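Local coordinates for GTPase HflX (Sulfolobus solfataricus P2, PDB 2QTF), which hydrolyses GTP specifically and associates with the 50S ribosomal subunit, with a possible role in protein synthesis or ribosome biogenesis, at residues Leu261-Asp266 / Ile295-Asn300; Pro326-Ile331 / Arg345-Gln350. All coordinates share one frame; numbering follows the deposited sequence.

How the contacts relate
Both contacts lie in the HflX-type G domain, and their centres are about 10 Å apart. Both strands of contact 1 precede the segments of contact 2 in the chain. They share one mixed sheet, in which strands 260-266, 295-300 and 327-332 are consecutive neighbours. Contact 1 joins the first two of these strands, and contact 2 joins strand 327-332, at one edge of the sheet, to helix 341-355. The two are stitched together by probable backbone hydrogen bonds, Phe328 N to Ile295 O at 2.8 Å and Leu299 N to Ile331 O at 2.9 Å. Together they run from inner strand 260-266 to edge strand 327-332 and its helix. Contact 1 ends at Asn300, an inferred GTP-binding residue.

Contact 1. Residues Leu261-Asp266 / Ile295-Asn300; sequences LILVID and ILVTLN
Leu261-Asp266 and Ile295-Asn300 pair as parallel strands in register, from Leu261 beside Ile295 to Asp266 beside Asn300. Five backbone hydrogen bonds join them. Leu296 N reaches Leu261 O at 2.8 Å, and Asn300 N reaches Ile265 O, also at 2.8 Å. Between these, Leu263 and Ile265 each give their N-H to the other strand, to Leu296 O and Thr298 O, and Thr298 N binds Leu263 O. CA-H...O contacts fill in the ladder, such as Ile262 CA to Leu296 O at 3.2 Å.

Apolar contacts line one face. Ile295 CG2 lies against Leu263 CB at 3.9 Å. The CG1 atoms of Ile265 and Val297 meet at 3.9 Å. Leu299 CD1 folds back to Ile265 CB at 4.0 Å.

On the other face the methyls Ile262 CG2 and Thr298 CG2 touch at 3.7 Å. Thr298 OG1 sits between its own backbone N and carbonyl carbon (chi1 63°), which turns it toward Val264. This buried hydroxyl has no hydrogen-bond partner in the model. Val264 CG1 rests on Asn300 CB at 3.8 Å, the two side chains side by side.

Asn300 opens the NKxD motif, which recognises guanine in P-loop GTPases and probably does so here. Its ND2 gives a hydrogen bond to Ser190 O, and OD1 accepts one from Ala335 N. This ties the strand end to two other inferred GTP-binding segments, including the P-loop. The pair belongs to a beta-alpha-beta unit whose helix 271-288 packs on Leu263 and Ile265. Helix 192-200 packs on Ile262, Val264 and Thr298. Strands 181-185 and 327-332 flank the pair.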
loop_
_atom_site.group_PDB
_atom_site.type_symbol
_atom_site.label_atom_id
_atom_site.label_comp_id
_atom_site.label_asym_id
_atom_site.label_seq_id
_atom_site.Cartn_x
_atom_site.Cartn_y
_atom_site.Cartn_z
ATOM N N LEU A 261 13.346 5.267 -9.269
ATOM C CA LEU A 261 11.929 5.130 -8.851
ATOM C C LEU A 261 11.073 5.826 -9.862
ATOM O O LEU A 261 11.493 6.853 -10.521
ATOM C CB LEU A 261 11.704 5.878 -7.506
ATOM C CG LEU A 261 12.470 5.398 -6.276
ATOM C CD1 LEU A 261 12.230 6.361 -5.051
ATOM C CD2 LEU A 261 12.252 3.933 -5.953
ATOM N N ILE A 262 9.865 5.332 -9.947
ATOM C CA ILE A 262 8.804 6.030 -10.666
ATOM C C ILE A 262 7.858 6.495 -9.586
ATOM O O ILE A 262 7.329 5.658 -8.879
ATOM C CB ILE A 262 8.034 5.074 -11.620
ATOM C CG1 ILE A 262 9.020 4.571 -12.757
ATOM C CG2 ILE A 262 6.661 5.707 -12.098
ATOM C CD1 ILE A 262 8.439 3.366 -13.677
ATOM N N LEU A 263 7.617 7.827 -9.519
ATOM C CA LEU A 263 6.667 8.416 -8.590
ATOM C C LEU A 263 5.401 8.754 -9.281
ATOM O O LEU A 263 5.345 9.542 -10.244
ATOM C CB LEU A 263 7.205 9.709 -7.948
ATOM C CG LEU A 263 6.256 10.492 -7.042
ATOM C CD1 LEU A 263 5.966 9.725 -5.722
ATOM C CD2 LEU A 263 6.998 11.878 -6.658
ATOM N N VAL A 264 4.364 8.135 -8.789
ATOM C CA VAL A 264 3.060 8.208 -9.436
ATOM C C VAL A 264 2.213 9.244 -8.711
ATOM O O VAL A 264 2.137 9.224 -7.457
ATOM C CB VAL A 264 2.302 6.832 -9.491
ATOM C CG1 VAL A 264 1.084 6.886 -10.371
ATOM C CG2 VAL A 264 3.192 5.635 -9.988
ATOM N N ILE A 265 1.590 10.137 -9.463
ATOM C CA ILE A 265 0.824 11.323 -8.872
ATOM C C ILE A 265 -0.513 11.381 -9.532
ATOM O O ILE A 265 -0.590 11.337 -10.793
ATOM C CB ILE A 265 1.557 12.685 -9.092
ATOM C CG1 ILE A 265 2.990 12.576 -8.549
ATOM C CG2 ILE A 265 0.790 13.828 -8.339
ATOM C CD1 ILE A 265 3.052 12.488 -6.886
ATOM N N ASP A 266 -1.579 11.382 -8.716
ATOM C CA ASP A 266 -2.918 11.570 -9.249
ATOM C C ASP A 266 -3.147 12.951 -9.923
ATOM O O ASP A 266 -3.355 13.928 -9.212
ATOM C CB ASP A 266 -3.948 11.268 -8.151
ATOM C CG ASP A 266 -5.374 11.243 -8.659
ATOM O OD1 ASP A 266 -5.669 11.726 -9.808
ATOM O OD2 ASP A 266 -6.191 10.757 -7.895
ATOM N N ILE A 295 14.527 9.912 -10.382
ATOM C CA ILE A 295 13.073 9.700 -10.205
ATOM C C ILE A 295 12.308 10.143 -11.437
ATOM O O ILE A 295 12.470 11.308 -11.880
ATOM C CB ILE A 295 12.555 10.464 -8.924
ATOM C CG1 ILE A 295 13.210 9.804 -7.648
ATOM C CG2 ILE A 295 10.986 10.324 -8.851
ATOM C CD1 ILE A 295 12.611 10.438 -6.311
ATOM N N LEU A 296 11.536 9.237 -12.049
ATOM C CA LEU A 296 10.684 9.576 -13.159
ATOM C C LEU A 296 9.311 9.822 -12.561
ATOM O O LEU A 296 8.717 8.901 -11.984
ATOM C CB LEU A 296 10.582 8.349 -14.092
ATOM C CG LEU A 296 9.581 8.425 -15.274
ATOM C CD1 LEU A 296 9.792 9.673 -16.178
ATOM C CD2 LEU A 296 9.639 7.081 -16.201
ATOM N N VAL A 297 8.738 10.996 -12.727
ATOM C CA VAL A 297 7.460 11.292 -12.109
ATOM C C VAL A 297 6.425 11.052 -13.175
ATOM O O VAL A 297 6.551 11.561 -14.324
ATOM C CB VAL A 297 7.341 12.817 -11.573
ATOM C CG1 VAL A 297 5.954 13.025 -10.975
ATOM C CG2 VAL A 297 8.502 13.166 -10.610
ATOM N N THR A 298 5.391 10.261 -12.846
ATOM C CA THR A 298 4.355 10.087 -13.822
ATOM C C THR A 298 3.051 10.681 -13.277
ATOM O O THR A 298 2.484 10.170 -12.319
ATOM C CB THR A 298 4.121 8.599 -14.231
ATOM O OG1 THR A 298 3.687 7.859 -13.093
ATOM C CG2 THR A 298 5.380 7.946 -14.796
ATOM N N LEU A 299 2.589 11.717 -13.940
ATOM C CA LEU A 299 1.302 12.303 -13.671
ATOM C C LEU A 299 0.205 11.484 -14.340
ATOM O O LEU A 299 0.045 11.498 -15.557
ATOM C CB LEU A 299 1.344 13.789 -14.175
ATOM C CG LEU A 299 0.199 14.694 -13.867
ATOM C CD1 LEU A 299 -0.026 14.617 -12.243
ATOM C CD2 LEU A 299 0.586 16.114 -14.370
ATOM N N ASN A 300 -0.499 10.702 -13.521
ATOM C CA ASN A 300 -1.380 9.659 -13.969
ATOM C C ASN A 300 -2.862 10.084 -13.929
ATOM O O ASN A 300 -3.159 11.166 -13.388
ATOM C CB ASN A 300 -1.176 8.426 -13.055
ATOM C CG ASN A 300 -1.819 7.154 -13.619
ATOM O OD1 ASN A 300 -1.899 6.920 -14.833
ATOM N ND2 ASN A 300 -2.330 6.332 -12.735
#

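Contact 2. Residues Pro326-Ile331 / Arg345-Gln350; sequences PIFDVI and RDKIYQ
Strand 327-331 and helix 345-350 run antiparallel, at 178° between their directions, and their axes come within 9.8 Å. Asp329 and Lys347 form a salt bridge across the gap, with NZ 2.6 Å from OD2 and nearly in line with the C-O bond. The lysine chain bends at chi2 (-74°), which brings its end round to the carboxylate. The other carboxylate oxygen, Asp329 OD1, accepts Val330 N at 2.7 Å. Each oxygen thus has a partner, which limits the group's rotation. Lys347 NZ also has a weak hydrogen bond to Gln350 OE1. An alanine in place of Asp329 is likely to leave Lys347 with just its weak bond to Gln350, and Val330 N without its side-chain acceptor.

Phe328 reaches toward the helix. Gln350 CB lies at the edge of its ring, in plane, 3.9 Å from CZ. The carbonyl Lys347 O approaches the ring obliquely, 3.5 Å from CE2. Ile331 CG2 packs loosely on Lys347 CG at 4.3 Å.

The contact lies near the surface, with Ile331 buried. Phe328 also packs on Leu351, and Ile331 on Leu344. Ile348 and Tyr349 touch Ile223 of strand 218-223. Strand 295-300 borders strand 327-332, and helix 309-323 packs on Ile327 and Val330.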
loop_
_atom_site.group_PDB
_atom_site.type_symbol
_atom_site.label_atom_id
_atom_site.label_comp_id
_atom_site.label_asym_id
_atom_site.label_seq_id
_atom_site.Cartn_x
_atom_site.Cartn_y
_atom_site.Cartn_z
ATOM N N PRO A 326 18.238 13.924 -8.502
ATOM C CA PRO A 326 17.887 14.187 -9.892
ATOM C C PRO A 326 16.469 13.673 -10.262
ATOM O O PRO A 326 16.145 12.493 -10.079
ATOM C CB PRO A 326 18.937 13.403 -10.650
ATOM C CG PRO A 326 19.203 12.208 -9.831
ATOM C CD PRO A 326 18.944 12.653 -8.362
ATOM N N ILE A 327 15.695 14.561 -10.802
ATOM C CA ILE A 327 14.457 14.221 -11.461
ATOM C C ILE A 327 14.880 13.782 -12.912
ATOM O O ILE A 327 15.453 14.584 -13.691
ATOM C CB ILE A 327 13.524 15.428 -11.491
ATOM C CG1 ILE A 327 13.021 15.764 -10.084
ATOM C CG2 ILE A 327 12.212 15.174 -12.288
ATOM C CD1 ILE A 327 12.054 14.704 -9.344
ATOM N N PHE A 328 14.555 12.558 -13.261
ATOM C CA PHE A 328 14.780 12.048 -14.653
ATOM C C PHE A 328 13.871 12.722 -15.650
ATOM O O PHE A 328 14.292 13.252 -16.670
ATOM C CB PHE A 328 14.628 10.544 -14.674
ATOM C CG PHE A 328 14.975 9.965 -15.983
ATOM C CD1 PHE A 328 16.325 9.859 -16.360
ATOM C CD2 PHE A 328 13.962 9.570 -16.888
ATOM C CE1 PHE A 328 16.662 9.367 -17.617
ATOM C CE2 PHE A 328 14.295 9.057 -18.174
ATOM C CZ PHE A 328 15.639 8.993 -18.528
ATOM N N ASP A 329 12.575 12.713 -15.377
ATOM C CA ASP A 329 11.644 13.405 -16.211
ATOM C C ASP A 329 10.309 13.399 -15.549
ATOM O O ASP A 329 10.141 12.732 -14.526
ATOM C CB ASP A 329 11.492 12.646 -17.553
ATOM C CG ASP A 329 11.157 13.615 -18.718
ATOM O OD1 ASP A 329 10.692 14.744 -18.414
ATOM O OD2 ASP A 329 11.393 13.250 -19.884
ATOM N N VAL A 330 9.376 14.146 -16.119
ATOM C CA VAL A 330 7.993 14.263 -15.658
ATOM C C VAL A 330 7.101 14.055 -16.875
ATOM O O VAL A 330 7.210 14.869 -17.828
ATOM C CB VAL A 330 7.719 15.685 -14.982
ATOM C CG1 VAL A 330 6.328 15.723 -14.452
ATOM C CG2 VAL A 330 8.625 15.915 -13.750
ATOM N N ILE A 331 6.284 12.978 -16.903
ATOM C CA ILE A 331 5.391 12.681 -18.056
ATOM C C ILE A 331 3.934 12.500 -17.628
ATOM O O ILE A 331 3.665 12.010 -16.564
ATOM C CB ILE A 331 5.904 11.477 -18.898
ATOM C CG1 ILE A 331 5.965 10.216 -18.009
ATOM C CG2 ILE A 331 7.406 11.833 -19.282
ATOM C CD1 ILE A 331 6.439 8.877 -18.680
ATOM N N ARG A 345 7.085 3.718 -21.717
ATOM C CA ARG A 345 8.093 2.717 -22.189
ATOM C C ARG A 345 9.398 3.280 -22.611
ATOM O O ARG A 345 10.430 2.819 -22.142
ATOM C CB ARG A 345 7.451 1.843 -23.359
ATOM C CG ARG A 345 8.446 0.772 -23.994
ATOM C CD ARG A 345 7.721 0.089 -25.224
ATOM N NE ARG A 345 8.663 -0.831 -25.877
ATOM C CZ ARG A 345 9.580 -0.427 -26.702
ATOM N NH1 ARG A 345 9.623 0.880 -27.007
ATOM N NH2 ARG A 345 10.388 -1.324 -27.268
ATOM N N ASP A 346 9.431 4.258 -23.552
ATOM C CA ASP A 346 10.656 4.807 -24.000
ATOM C C ASP A 346 11.467 5.507 -22.861
ATOM O O ASP A 346 12.705 5.474 -22.829
ATOM C CB ASP A 346 10.398 5.847 -25.046
ATOM C CG ASP A 346 9.889 5.214 -26.404
ATOM O OD1 ASP A 346 10.150 4.010 -26.549
ATOM O OD2 ASP A 346 9.227 5.934 -27.172
ATOM N N LYS A 347 10.767 6.201 -21.989
ATOM C CA LYS A 347 11.511 6.836 -20.865
ATOM C C LYS A 347 12.110 5.807 -19.884
ATOM O O LYS A 347 13.225 5.989 -19.442
ATOM C CB LYS A 347 10.620 7.795 -20.088
ATOM C CG LYS A 347 10.181 8.961 -20.951
ATOM C CD LYS A 347 11.403 9.915 -21.123
ATOM C CE LYS A 347 11.038 11.047 -22.153
ATOM N NZ LYS A 347 12.199 11.903 -21.980
ATOM N N ILE A 348 11.425 4.723 -19.627
ATOM C CA ILE A 348 12.014 3.636 -18.829
ATOM C C ILE A 348 13.227 2.994 -19.467
ATOM O O ILE A 348 14.274 2.798 -18.837
ATOM C CB ILE A 348 10.957 2.585 -18.545
ATOM C CG1 ILE A 348 9.965 3.200 -17.486
ATOM C CG2 ILE A 348 11.614 1.340 -17.947
ATOM C CD1 ILE A 348 8.719 2.378 -17.403
ATOM N N TYR A 349 13.126 2.736 -20.774
ATOM C CA TYR A 349 14.331 2.340 -21.524
ATOM C C TYR A 349 15.470 3.374 -21.394
ATOM O O TYR A 349 16.649 3.045 -21.182
ATOM C CB TYR A 349 14.009 2.104 -23.064
ATOM C CG TYR A 349 15.242 1.576 -23.784
ATOM C CD1 TYR A 349 15.633 0.217 -23.617
ATOM C CD2 TYR A 349 15.981 2.390 -24.602
ATOM C CE1 TYR A 349 16.771 -0.292 -24.273
ATOM C CE2 TYR A 349 17.129 1.908 -25.285
ATOM C CZ TYR A 349 17.505 0.576 -25.109
ATOM O OH TYR A 349 18.620 0.113 -25.747
ATOM N N GLN A 350 15.177 4.634 -21.550
ATOM C CA GLN A 350 16.261 5.599 -21.529
ATOM C C GLN A 350 16.857 5.673 -20.120
ATOM O O GLN A 350 18.041 5.881 -19.934
ATOM C CB GLN A 350 15.755 6.995 -21.850
ATOM C CG GLN A 350 15.317 7.333 -23.318
ATOM C CD GLN A 350 14.392 8.614 -23.382
ATOM O OE1 GLN A 350 14.598 9.593 -22.613
ATOM N NE2 GLN A 350 13.365 8.578 -24.267
#